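Local coordinates for Low molecular weight protein-tyrosine-phosphatase yfkJ (Bacillus subtilis, PDB 4ETM) that removes phosphate from phosphotyrosine in proteins, as a low molecular weight protein tyrosine phosphatase, and takes part in resistance to ethanol stress, at residues Trp62-Pro67 / Ala88-Glu93; Lys126-Tyr131 / Thr158-Leu163. All blocks are in the same frame, centred on the assembly; numbering follows the deposited sequence.

Contact 1 of 2, residues Trp62-Pro67 / Ala88-Glu93; sequences WHIGNP and ARQVSE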
loop_
_atom_site.group_PDB
_atom_site.type_symbol
_atom_site.label_atom_id
_atom_site.label_comp_id
_atom_site.label_asym_id
_atom_site.label_seq_id
_atom_site.Cartn_x
_atom_site.Cartn_y
_atom_site.Cartn_z
ATOM N N TRP A 62 0.344 15.088 -10.084
ATOM C CA TRP A 62 -0.236 16.428 -9.983
ATOM C C TRP A 62 0.789 17.551 -9.902
ATOM O O TRP A 62 0.510 18.656 -10.330
ATOM C CB TRP A 62 -1.137 16.540 -8.754
ATOM C CG TRP A 62 -2.051 15.419 -8.591
ATOM C CD1 TRP A 62 -3.271 15.253 -9.194
ATOM C CD2 TRP A 62 -1.843 14.274 -7.771
ATOM N NE1 TRP A 62 -3.831 14.070 -8.782
ATOM C CE2 TRP A 62 -2.975 13.448 -7.910
ATOM C CE3 TRP A 62 -0.807 13.866 -6.918
ATOM C CZ2 TRP A 62 -3.103 12.239 -7.232
ATOM C CZ3 TRP A 62 -0.929 12.661 -6.263
ATOM C CH2 TRP A 62 -2.072 11.863 -6.412
ATOM N N HIS A 63 1.976 17.264 -9.364
ATOM C CA HIS A 63 2.913 18.333 -9.018
ATOM C C HIS A 63 4.217 18.282 -9.789
ATOM O O HIS A 63 5.148 19.018 -9.472
ATOM C CB HIS A 63 3.234 18.260 -7.529
ATOM C CG HIS A 63 2.026 18.157 -6.658
ATOM N ND1 HIS A 63 1.060 19.145 -6.591
ATOM C CD2 HIS A 63 1.622 17.183 -5.808
ATOM C CE1 HIS A 63 0.124 18.782 -5.736
ATOM N NE2 HIS A 63 0.444 17.599 -5.242
ATOM N N ILE A 64 4.280 17.415 -10.790
ATOM C CA ILE A 64 5.466 17.297 -11.634
ATOM C C ILE A 64 6.079 18.648 -12.015
ATOM O O ILE A 64 5.403 19.543 -12.550
ATOM C CB ILE A 64 5.180 16.473 -12.907
ATOM C CG1 ILE A 64 4.835 15.033 -12.539
ATOM C CG2 ILE A 64 6.367 16.546 -13.853
ATOM C CD1 ILE A 64 4.385 14.161 -13.694
ATOM N N GLY A 65 7.361 18.797 -11.695
ATOM C CA GLY A 65 8.093 20.002 -12.043
ATOM C C GLY A 65 8.092 21.092 -10.983
ATOM O O GLY A 65 8.779 22.106 -11.141
ATOM N N ASN A 66 7.324 20.898 -9.915
ATOM C CA ASN A 66 7.260 21.878 -8.833
ATOM C C ASN A 66 8.280 21.626 -7.721
ATOM O O ASN A 66 8.656 20.483 -7.463
ATOM C CB ASN A 66 5.844 21.933 -8.262
ATOM C CG ASN A 66 4.808 22.292 -9.325
ATOM O OD1 ASN A 66 5.149 22.796 -10.399
ATOM N ND2 ASN A 66 3.544 22.034 -9.029
ATOM N N PRO A 67 8.744 22.703 -7.067
ATOM C CA PRO A 67 9.652 22.593 -5.920
ATOM C C PRO A 67 8.897 22.029 -4.728
ATOM O O PRO A 67 7.681 21.910 -4.805
ATOM C CB PRO A 67 10.049 24.046 -5.657
ATOM C CG PRO A 67 8.935 24.850 -6.216
ATOM C CD PRO A 67 8.528 24.110 -7.450
ATOM N N ALA A 88 9.646 18.151 -8.285
ATOM C CA ALA A 88 8.853 16.925 -8.324
ATOM C C ALA A 88 8.851 16.162 -9.653
ATOM O O ALA A 88 8.832 16.762 -10.735
ATOM C CB ALA A 88 7.416 17.212 -7.898
ATOM N N ARG A 89 8.839 14.840 -9.543
ATOM C CA ARG A 89 8.726 13.959 -10.700
ATOM C C ARG A 89 7.942 12.723 -10.311
ATOM O O ARG A 89 7.816 12.403 -9.126
ATOM C CB ARG A 89 10.100 13.568 -11.246
ATOM C CG ARG A 89 10.780 12.404 -10.527
ATOM C CD ARG A 89 12.133 12.113 -11.185
ATOM N NE ARG A 89 12.931 11.112 -10.483
ATOM C CZ ARG A 89 12.819 9.802 -10.679
ATOM N NH1 ARG A 89 11.931 9.321 -11.550
ATOM N NH2 ARG A 89 13.591 8.973 -9.999
ATOM N N GLN A 90 7.398 12.034 -11.304
ATOM C CA GLN A 90 6.573 10.872 -11.055
ATOM C C GLN A 90 7.414 9.627 -11.285
ATOM O O GLN A 90 8.127 9.532 -12.274
ATOM C CB GLN A 90 5.367 10.873 -11.992
ATOM C CG GLN A 90 4.391 9.723 -11.781
ATOM C CD GLN A 90 3.094 9.930 -12.537
ATOM O OE1 GLN A 90 3.084 10.483 -13.638
ATOM N NE2 GLN A 90 1.996 9.491 -11.956
ATOM N N VAL A 91 7.323 8.676 -10.368
ATOM C CA VAL A 91 8.082 7.440 -10.475
ATOM C C VAL A 91 7.647 6.618 -11.694
ATOM O O VAL A 91 6.499 6.672 -12.123
ATOM C CB VAL A 91 7.923 6.609 -9.197
ATOM C CG1 VAL A 91 6.507 6.052 -9.104
ATOM C CG2 VAL A 91 8.973 5.507 -9.136
ATOM N N SER A 92 8.586 5.869 -12.253
ATOM C CA SER A 92 8.298 5.037 -13.410
ATOM C C SER A 92 8.865 3.647 -13.188
ATOM O O SER A 92 9.630 3.418 -12.240
ATOM C CB SER A 92 8.882 5.657 -14.672
ATOM O OG SER A 92 10.286 5.731 -14.590
ATOM N N GLU A 93 8.477 2.722 -14.064
ATOM C CA GLU A 93 8.955 1.343 -13.996
ATOM C C GLU A 93 10.472 1.253 -13.992
ATOM O O GLU A 93 11.048 0.426 -13.287
ATOM C CB GLU A 93 8.402 0.523 -15.163
ATOM C CG GLU A 93 6.897 0.327 -15.135
ATOM C CD GLU A 93 6.451 -0.816 -16.025
ATOM O OE1 GLU A 93 5.228 -1.062 -16.118
ATOM O OE2 GLU A 93 7.327 -1.473 -16.624
#

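Contact 2 of 2, residues Lys126-Tyr131 / Thr158-Leu163; sequences KRLLDY and TGCEQL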
loop_
_atom_site.group_PDB
_atom_site.type_symbol
_atom_site.label_atom_id
_atom_site.label_comp_id
_atom_site.label_asym_id
_atom_site.label_seq_id
_atom_site.Cartn_x
_atom_site.Cartn_y
_atom_site.Cartn_z
ATOM N N LYS A 126 10.805 -0.925 0.556
ATOM C CA LYS A 126 10.423 -0.956 1.964
ATOM C C LYS A 126 9.945 0.425 2.422
ATOM O O LYS A 126 10.226 1.433 1.752
ATOM C CB LYS A 126 11.600 -1.418 2.829
ATOM C CG LYS A 126 12.055 -2.852 2.561
ATOM C CD LYS A 126 13.062 -3.308 3.603
ATOM C CE LYS A 126 13.353 -4.802 3.506
ATOM N NZ LYS A 126 13.969 -5.189 2.202
ATOM N N ARG A 127 9.197 0.480 3.528
ATOM C CA ARG A 127 8.827 1.764 4.128
ATOM C C ARG A 127 9.993 2.344 4.934
ATOM O O ARG A 127 10.774 1.596 5.529
ATOM C CB ARG A 127 7.598 1.634 5.040
ATOM C CG ARG A 127 6.292 1.427 4.297
ATOM C CD ARG A 127 5.120 1.331 5.268
ATOM N NE ARG A 127 5.270 0.218 6.202
ATOM C CZ ARG A 127 4.300 -0.195 7.009
ATOM N NH1 ARG A 127 3.124 0.423 6.993
ATOM N NH2 ARG A 127 4.499 -1.225 7.829
ATOM N N LEU A 128 10.099 3.670 4.954
ATOM C CA LEU A 128 11.127 4.347 5.756
ATOM C C LEU A 128 11.107 3.869 7.201
ATOM O O LEU A 128 12.152 3.525 7.760
ATOM C CB LEU A 128 10.940 5.861 5.718
ATOM C CG LEU A 128 11.981 6.666 6.495
ATOM C CD1 LEU A 128 13.385 6.449 5.920
ATOM C CD2 LEU A 128 11.577 8.134 6.493
ATOM N N LEU A 129 9.926 3.839 7.816
ATOM C CA LEU A 129 9.853 3.475 9.230
ATOM C C LEU A 129 9.989 1.966 9.512
ATOM O O LEU A 129 10.005 1.554 10.677
ATOM C CB LEU A 129 8.602 4.054 9.892
ATOM C CG LEU A 129 8.514 5.577 9.825
ATOM C CD1 LEU A 129 7.221 6.044 10.484
ATOM C CD2 LEU A 129 9.736 6.189 10.505
ATOM N N ASP A 130 10.099 1.153 8.458
ATOM C CA ASP A 130 10.452 -0.263 8.598
ATOM C C ASP A 130 11.873 -0.360 9.181
ATOM O O ASP A 130 12.224 -1.333 9.862
ATOM C CB ASP A 130 10.368 -1.017 7.245
ATOM C CG ASP A 130 8.926 -1.199 6.735
ATOM O OD1 ASP A 130 7.962 -0.956 7.493
ATOM O OD2 ASP A 130 8.755 -1.608 5.558
ATOM N N TYR A 131 12.692 0.663 8.929
ATOM C CA TYR A 131 14.067 0.675 9.428
ATOM C C TYR A 131 14.205 1.147 10.873
ATOM O O TYR A 131 15.249 0.958 11.496
ATOM C CB TYR A 131 14.957 1.521 8.528
ATOM C CG TYR A 131 15.120 0.924 7.156
ATOM C CD1 TYR A 131 16.169 0.050 6.879
ATOM C CD2 TYR A 131 14.205 1.195 6.152
ATOM C CE1 TYR A 131 16.319 -0.505 5.625
ATOM C CE2 TYR A 131 14.347 0.649 4.905
ATOM C CZ TYR A 131 15.398 -0.201 4.643
ATOM O OH TYR A 131 15.526 -0.751 3.389
ATOM N N THR A 158 14.505 10.472 12.156
ATOM C CA THR A 158 14.858 9.196 12.774
ATOM C C THR A 158 14.906 8.071 11.739
ATOM O O THR A 158 15.787 7.209 11.773
ATOM C CB THR A 158 13.903 8.832 13.931
ATOM O OG1 THR A 158 12.572 8.666 13.438
ATOM C CG2 THR A 158 13.907 9.929 14.967
ATOM N N GLY A 159 13.970 8.096 10.804
ATOM C CA GLY A 159 13.932 7.069 9.787
ATOM C C GLY A 159 15.190 7.097 8.937
ATOM O O GLY A 159 15.765 6.047 8.657
ATOM N N CYS A 160 15.598 8.288 8.506
ATOM C CA CYS A 160 16.787 8.425 7.665
ATOM C C CYS A 160 18.055 8.027 8.403
ATOM O O CYS A 160 18.973 7.458 7.804
ATOM C CB CYS A 160 16.926 9.842 7.126
ATOM S SG CYS A 160 15.760 10.249 5.810
ATOM N N GLU A 161 18.105 8.334 9.695
ATOM C CA GLU A 161 19.223 7.922 10.534
ATOM C C GLU A 161 19.370 6.405 10.560
ATOM O O GLU A 161 20.466 5.879 10.344
ATOM C CB GLU A 161 19.061 8.472 11.958
ATOM C CG GLU A 161 19.342 9.956 12.057
ATOM C CD GLU A 161 18.942 10.549 13.390
ATOM O OE1 GLU A 161 18.754 9.777 14.358
ATOM O OE2 GLU A 161 18.816 11.792 13.465
ATOM N N GLN A 162 18.273 5.707 10.833
ATOM C CA GLN A 162 18.290 4.251 10.909
ATOM C C GLN A 162 18.550 3.640 9.541
ATOM O O GLN A 162 19.294 2.671 9.421
ATOM C CB GLN A 162 16.959 3.726 11.451
ATOM C CG GLN A 162 16.682 4.160 12.866
ATOM C CD GLN A 162 17.770 3.714 13.796
ATOM O OE1 GLN A 162 18.373 2.662 13.593
ATOM N NE2 GLN A 162 18.045 4.516 14.819
ATOM N N LEU A 163 17.913 4.203 8.516
ATOM C CA LEU A 163 18.113 3.736 7.146
ATOM C C LEU A 163 19.582 3.799 6.761
ATOM O O LEU A 163 20.148 2.806 6.306
ATOM C CB LEU A 163 17.298 4.574 6.151
ATOM C CG LEU A 163 17.607 4.258 4.676
ATOM C CD1 LEU A 163 17.305 2.806 4.317
ATOM C CD2 LEU A 163 16.836 5.208 3.765
#

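Contact 1 of 2, residues Trp62-Pro67 / Ala88-Glu93
Ala88 lies against the type II beta turn His63-Asn66, bonded to the turn's backbone through both its carbonyl O and its amide. Its carbonyl O accepts the amide of Gly65 (Gly65 N to Ala88 O 2.7 Å, nearly straight at 166°), while its own amide gives an equally short, straight bond to the turn's last residue (Ala88 N to Asn66 O 2.7 Å). The methyl turns toward the turn, with Ala88 CB 3.3 Å from His63 O, the oxygen that also takes the turn-closing bond from Asn66 N. Gly65 takes the third position of the turn with a positive phi of 92°, as glycine commonly does in type II turns. The packing is tight here, and Ala88 is buried.

Toward solvent the contact thins to the reach of Ile64 over Arg89 and Gln90. Ile64, exposed, holds CG1 beside its backbone N (chi1 -65°) and reaches out so that CD1 meets Gln90 CB at 3.8 Å, the two side chains crossing at a slant. The amide of Gln90 is tethered by its NE2 to Ile59 O, and Arg89 turns away to salt bridges with Asp55 and Asp95. His63 touches Ile29, and its side chain lies about 8 Å from those of the nucleophile Cys25 and the proton donor Asp142. This is a beta turn pinned by paired backbone bonds to a neighbouring loop, at the margin of the phosphatase active site.

Contact 2 of 2, residues Lys126-Tyr131 / Thr158-Leu163
Tyr131 lays one face of its ring over a methyl of Leu163: Leu163 CD1 stands 3.6 Å from the centroid of the Tyr131 ring and only 10° off the ring normal, a CH-pi contact over the middle of the ring. Leu163 places CG anti to its own backbone N (chi1 172°), which carries the methyl to the ring. The Tyr131 backbone closes in as well, its carbonyl O lying 3.3 Å from Gln162 CB; Gln162 then bends at chi2 and its amide leads away from the contact.

The second foothold is Leu128, whose isobutyl group rests on the bare backbone of Gly159. Leu128 CD1 lies 3.6 Å from Gly159 C, and Leu128 CG comes within 3.8 Å of Gly159 CA because the glycine has no side chain between them. The same CD1 also approaches Leu163 CD2 at 4.3 Å. No hydrogen bond crosses the interface. Asp130, in the 3-10 segment 128-130, is tied back to the end of the strand: its OD2 accepts Arg127 N, and its OD1 meets Arg127 NE in a salt bridge (3.2 Å); Arg127 NH1 has a second acid partner in Asp139.

Strand 125-127 is an outermost strand of the four-stranded parallel sheet, next to 101-104, whose Ile103 touches Leu128, Tyr131 and Leu163. In the helix-on-sheet packing of this alpha/beta fold, the last helix, 149-170, packs on the residues just after strand 125-127, and Leu163 also on Ile103, with Cys160 and Leu163 reaching Phe39 of helix 31-45.

Overall arrangement
The chain first runs through strand 19-25, helix 31-45 and strand 52-58 before contact 1 opens. Residues 62-67 lie in the loop after that strand, helix 70-78 follows, and 88-93 return to close a loop of 20 intervening residues just before helix 93-98. Strand 101-104 and helix 107-117 come next; only then does contact 2 begin, at strand 125-127, and a second loop, through the proton donor Asp142, ends on helix 149-170. The two loops are therefore in series and neither encloses the other. Their centres lie 22 Å apart on opposite sides of the chain's centre, contact 1 joining two surface loops and contact 2 tying the segment that follows outer strand 125-127 to the last helix, 149-170.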